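Local coordinates for D-3-phosphoglycerate dehydrogenase-related protein (Vibrio cholerae, PDB 4S1V) that probably catalyses the NAD-dependent oxidation or reduction of a D-2-hydroxyacid such as 3-phosphoglycerate, at residues I4-D9 and H26-F31. Numbering follows the deposited sequence.
Sequences IAILDD and HDVTVF
Ile4 N donates to Asp27 O at 2.7 Å, the first rung of a parallel ladder between strands 3-6 and 27-30. Thr29 follows with both backbone groups: its N binds Ile4 O at 2.8 Å and its O accepts from Ile6 N, while a CA-H...O contact from Ala5 CA also reaches Thr29 O. Phe31 N to Ile6 O closes the regular part. Beyond it segment 4-9 turns through Asp8, whose phi is positive (61°), and brings Asp9 N to Phe31 O at 3.0 Å, a more bent bond (148° at the hydrogen).

Ile4, Ile6, Val28 and Val30 share one face. Ile6 CD1 reaches Val30 CG2 at 3.9 Å, the two side chains running side by side, and also meets Val28 CG1 from across. With CG1 beside the backbone N, Ile4 extends CD1 back along the strand to His26 CB at 3.7 Å, oblique to the imidazole. Val30 CG1, anti to its backbone N (chi1 -174°), packs against Asp9 CB and OD2; that carboxylate oxygen accepts from Val14 N.

On the other face, Thr29 CG2 sits 3.7 Å above the Phe31 ring plane, toward its rim. Ala5 CB meets the edge of the same ring at CE2 (4.2 Å). Helix 38-45 packs here, with Leu45 on Ala5, and helix 294-312 on the face of Ile4 and Ile6.

Strand 27-30 is outermost in a five-stranded parallel sheet of order 2-1-3-4-5, a flavodoxin-like topology consistent with the substrate-binding domain of D-2-hydroxyacid dehydrogenases. All five hydrogen bonds between the segments run backbone to backbone, whereas side chains meet mainly by apolar contact, chiefly on the face of Ile4, Ile6, Val28 and Val30.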
ATOM      1  N   ILE C   4      15.429  45.964   1.079  1.00 32.45           N
ATOM      2  CA  ILE C   4      14.598  45.127   1.950  1.00 30.96           C
ATOM      3  C   ILE C   4      14.661  43.658   1.548  1.00 29.76           C
ATOM      4  O   ILE C   4      14.456  43.322   0.385  1.00 27.81           O
ATOM      5  CB  ILE C   4      13.121  45.594   1.917  1.00 30.93           C
ATOM      6  CG1 ILE C   4      12.994  47.029   2.440  1.00 30.70           C
ATOM      7  CG2 ILE C   4      12.215  44.657   2.713  1.00 30.12           C
ATOM      8  CD1 ILE C   4      11.775  47.759   1.925  1.00 31.34           C
ATOM      9  N   ALA C   5      14.933  42.786   2.520  1.00 30.28           N
ATOM     10  CA  ALA C   5      14.876  41.344   2.296  1.00 29.89           C
ATOM     11  C   ALA C   5      13.705  40.686   3.035  1.00 31.04           C
ATOM     12  O   ALA C   5      13.469  40.954   4.218  1.00 31.26           O
ATOM     13  CB  ALA C   5      16.194  40.684   2.683  1.00 29.68           C
ATOM     14  N   ILE C   6      12.971  39.833   2.323  1.00 30.98           N
ATOM     15  CA  ILE C   6      11.929  39.012   2.934  1.00 30.38           C
ATOM     16  C   ILE C   6      12.416  37.570   2.944  1.00 30.35           C
ATOM     17  O   ILE C   6      12.697  36.998   1.886  1.00 32.56           O
ATOM     18  CB  ILE C   6      10.575  39.111   2.195  1.00 30.56           C
ATOM     19  CG1 ILE C   6      10.141  40.573   2.046  1.00 30.75           C
ATOM     20  CG2 ILE C   6       9.503  38.321   2.941  1.00 30.02           C
ATOM     21  CD1 ILE C   6       8.832  40.749   1.305  1.00 31.72           C
ATOM     22  N   LEU C   7      12.527  36.993   4.138  1.00 29.12           N
ATOM     23  CA  LEU C   7      13.042  35.629   4.285  1.00 29.05           C
ATOM     24  C   LEU C   7      11.958  34.538   4.224  1.00 27.53           C
ATOM     25  O   LEU C   7      10.783  34.788   4.509  1.00 27.06           O
ATOM     26  CB  LEU C   7      13.853  35.494   5.581  1.00 29.83           C
ATOM     27  CG  LEU C   7      15.151  36.289   5.759  1.00 31.79           C
ATOM     28  CD1 LEU C   7      15.734  36.042   7.147  1.00 30.39           C
ATOM     29  CD2 LEU C   7      16.174  35.927   4.684  1.00 32.48           C
ATOM     30  N   ASP C   8      12.369  33.345   3.805  1.00 26.82           N
ATOM     31  CA  ASP C   8      11.584  32.110   3.975  1.00 27.37           C
ATOM     32  C   ASP C   8      10.198  32.028   3.303  1.00 26.19           C
ATOM     33  O   ASP C   8       9.312  31.343   3.814  1.00 27.06           O
ATOM     34  CB  ASP C   8      11.466  31.765   5.467  1.00 27.21           C
ATOM     35  CG  ASP C   8      12.815  31.694   6.164  1.00 28.58           C
ATOM     36  OD1 ASP C   8      13.690  30.923   5.719  1.00 31.21           O
ATOM     37  OD2 ASP C   8      12.998  32.403   7.168  1.00 27.95           O
ATOM     38  N   ASP C   9      10.012  32.695   2.162  1.00 25.65           N
ATOM     39  CA  ASP C   9       8.750  32.586   1.415  1.00 25.87           C
ATOM     40  C   ASP C   9       8.799  31.388   0.463  1.00 25.50           C
ATOM     41  O   ASP C   9       9.003  31.551  -0.745  1.00 26.40           O
ATOM     42  CB  ASP C   9       8.443  33.897   0.669  1.00 25.97           C
ATOM     43  CG  ASP C   9       7.142  33.846  -0.144  1.00 26.26           C
ATOM     44  OD1 ASP C   9       6.306  32.941   0.051  1.00 26.14           O
ATOM     45  OD2 ASP C   9       6.952  34.731  -0.999  1.00 26.71           O
ATOM     46  N   HIS C  26      10.693  50.941  -3.226  1.00 48.04           N
ATOM     47  CA  HIS C  26      11.751  50.367  -2.399  1.00 45.92           C
ATOM     48  C   HIS C  26      12.410  49.262  -3.164  1.00 44.15           C
ATOM     49  O   HIS C  26      11.828  48.726  -4.111  1.00 43.48           O
ATOM     50  CB  HIS C  26      11.196  49.816  -1.089  1.00 43.88           C
ATOM     51  CG  HIS C  26      10.837  50.875  -0.076  1.00 43.51           C
ATOM     52  ND1 HIS C  26      11.761  51.500   0.680  1.00 42.22           N
ATOM     53  CD2 HIS C  26       9.598  51.394   0.308  1.00 41.67           C
ATOM     54  CE1 HIS C  26      11.149  52.379   1.500  1.00 41.67           C
ATOM     55  NE2 HIS C  26       9.825  52.311   1.270  1.00 41.70           N
ATOM     56  N   ASP C  27      13.626  48.907  -2.757  1.00 43.09           N
ATOM     57  CA  ASP C  27      14.358  47.800  -3.364  1.00 42.41           C
ATOM     58  C   ASP C  27      14.145  46.510  -2.558  1.00 41.52           C
ATOM     59  O   ASP C  27      14.748  46.320  -1.492  1.00 39.53           O
ATOM     60  CB  ASP C  27      15.846  48.147  -3.454  1.00 43.83           C
ATOM     61  CG  ASP C  27      16.615  47.220  -4.380  1.00 45.62           C
ATOM     62  OD1 ASP C  27      15.987  46.431  -5.123  1.00 44.64           O
ATOM     63  OD2 ASP C  27      17.866  47.293  -4.368  1.00 47.31           O
ATOM     64  N   VAL C  28      13.290  45.628  -3.079  1.00 39.47           N
ATOM     65  CA  VAL C  28      12.863  44.424  -2.352  1.00 37.23           C
ATOM     66  C   VAL C  28      13.350  43.117  -3.001  1.00 36.69           C
ATOM     67  O   VAL C  28      13.133  42.885  -4.192  1.00 36.62           O
ATOM     68  CB  VAL C  28      11.320  44.368  -2.212  1.00 36.81           C
ATOM     69  CG1 VAL C  28      10.901  43.262  -1.250  1.00 36.14           C
ATOM     70  CG2 VAL C  28      10.760  45.703  -1.746  1.00 37.05           C
ATOM     71  N   THR C  29      14.000  42.269  -2.205  1.00 35.89           N
ATOM     72  CA  THR C  29      14.303  40.890  -2.608  1.00 35.95           C
ATOM     73  C   THR C  29      13.572  39.910  -1.694  1.00 35.52           C
ATOM     74  O   THR C  29      13.664  40.005  -0.463  1.00 35.47           O
ATOM     75  CB  THR C  29      15.812  40.580  -2.549  1.00 36.21           C
ATOM     76  OG1 THR C  29      16.535  41.565  -3.297  1.00 36.62           O
ATOM     77  CG2 THR C  29      16.103  39.187  -3.121  1.00 35.51           C
ATOM     78  N   VAL C  30      12.850  38.976  -2.308  1.00 34.07           N
ATOM     79  CA  VAL C  30      12.143  37.922  -1.591  1.00 34.02           C
ATOM     80  C   VAL C  30      12.867  36.590  -1.771  1.00 34.09           C
ATOM     81  O   VAL C  30      12.985  36.080  -2.889  1.00 32.92           O
ATOM     82  CB  VAL C  30      10.685  37.771  -2.085  1.00 33.63           C
ATOM     83  CG1 VAL C  30       9.940  36.774  -1.212  1.00 33.61           C
ATOM     84  CG2 VAL C  30       9.968  39.118  -2.081  1.00 33.01           C
ATOM     85  N   PHE C  31      13.347  36.030  -0.666  1.00 33.71           N
ATOM     86  CA  PHE C  31      13.994  34.724  -0.705  1.00 33.45           C
ATOM     87  C   PHE C  31      12.989  33.600  -0.470  1.00 33.90           C
ATOM     88  O   PHE C  31      11.975  33.797   0.203  1.00 33.55           O
ATOM     89  CB  PHE C  31      15.174  34.673   0.263  1.00 33.78           C
ATOM     90  CG  PHE C  31      16.297  35.588  -0.131  1.00 35.64           C
ATOM     91  CD1 PHE C  31      17.152  35.247  -1.180  1.00 35.37           C
ATOM     92  CD2 PHE C  31      16.486  36.804   0.523  1.00 35.31           C
ATOM     93  CE1 PHE C  31      18.180  36.096  -1.560  1.00 36.10           C
ATOM     94  CE2 PHE C  31      17.516  37.654   0.147  1.00 35.93           C
ATOM     95  CZ  PHE C  31      18.360  37.301  -0.896  1.00 36.17           C
TER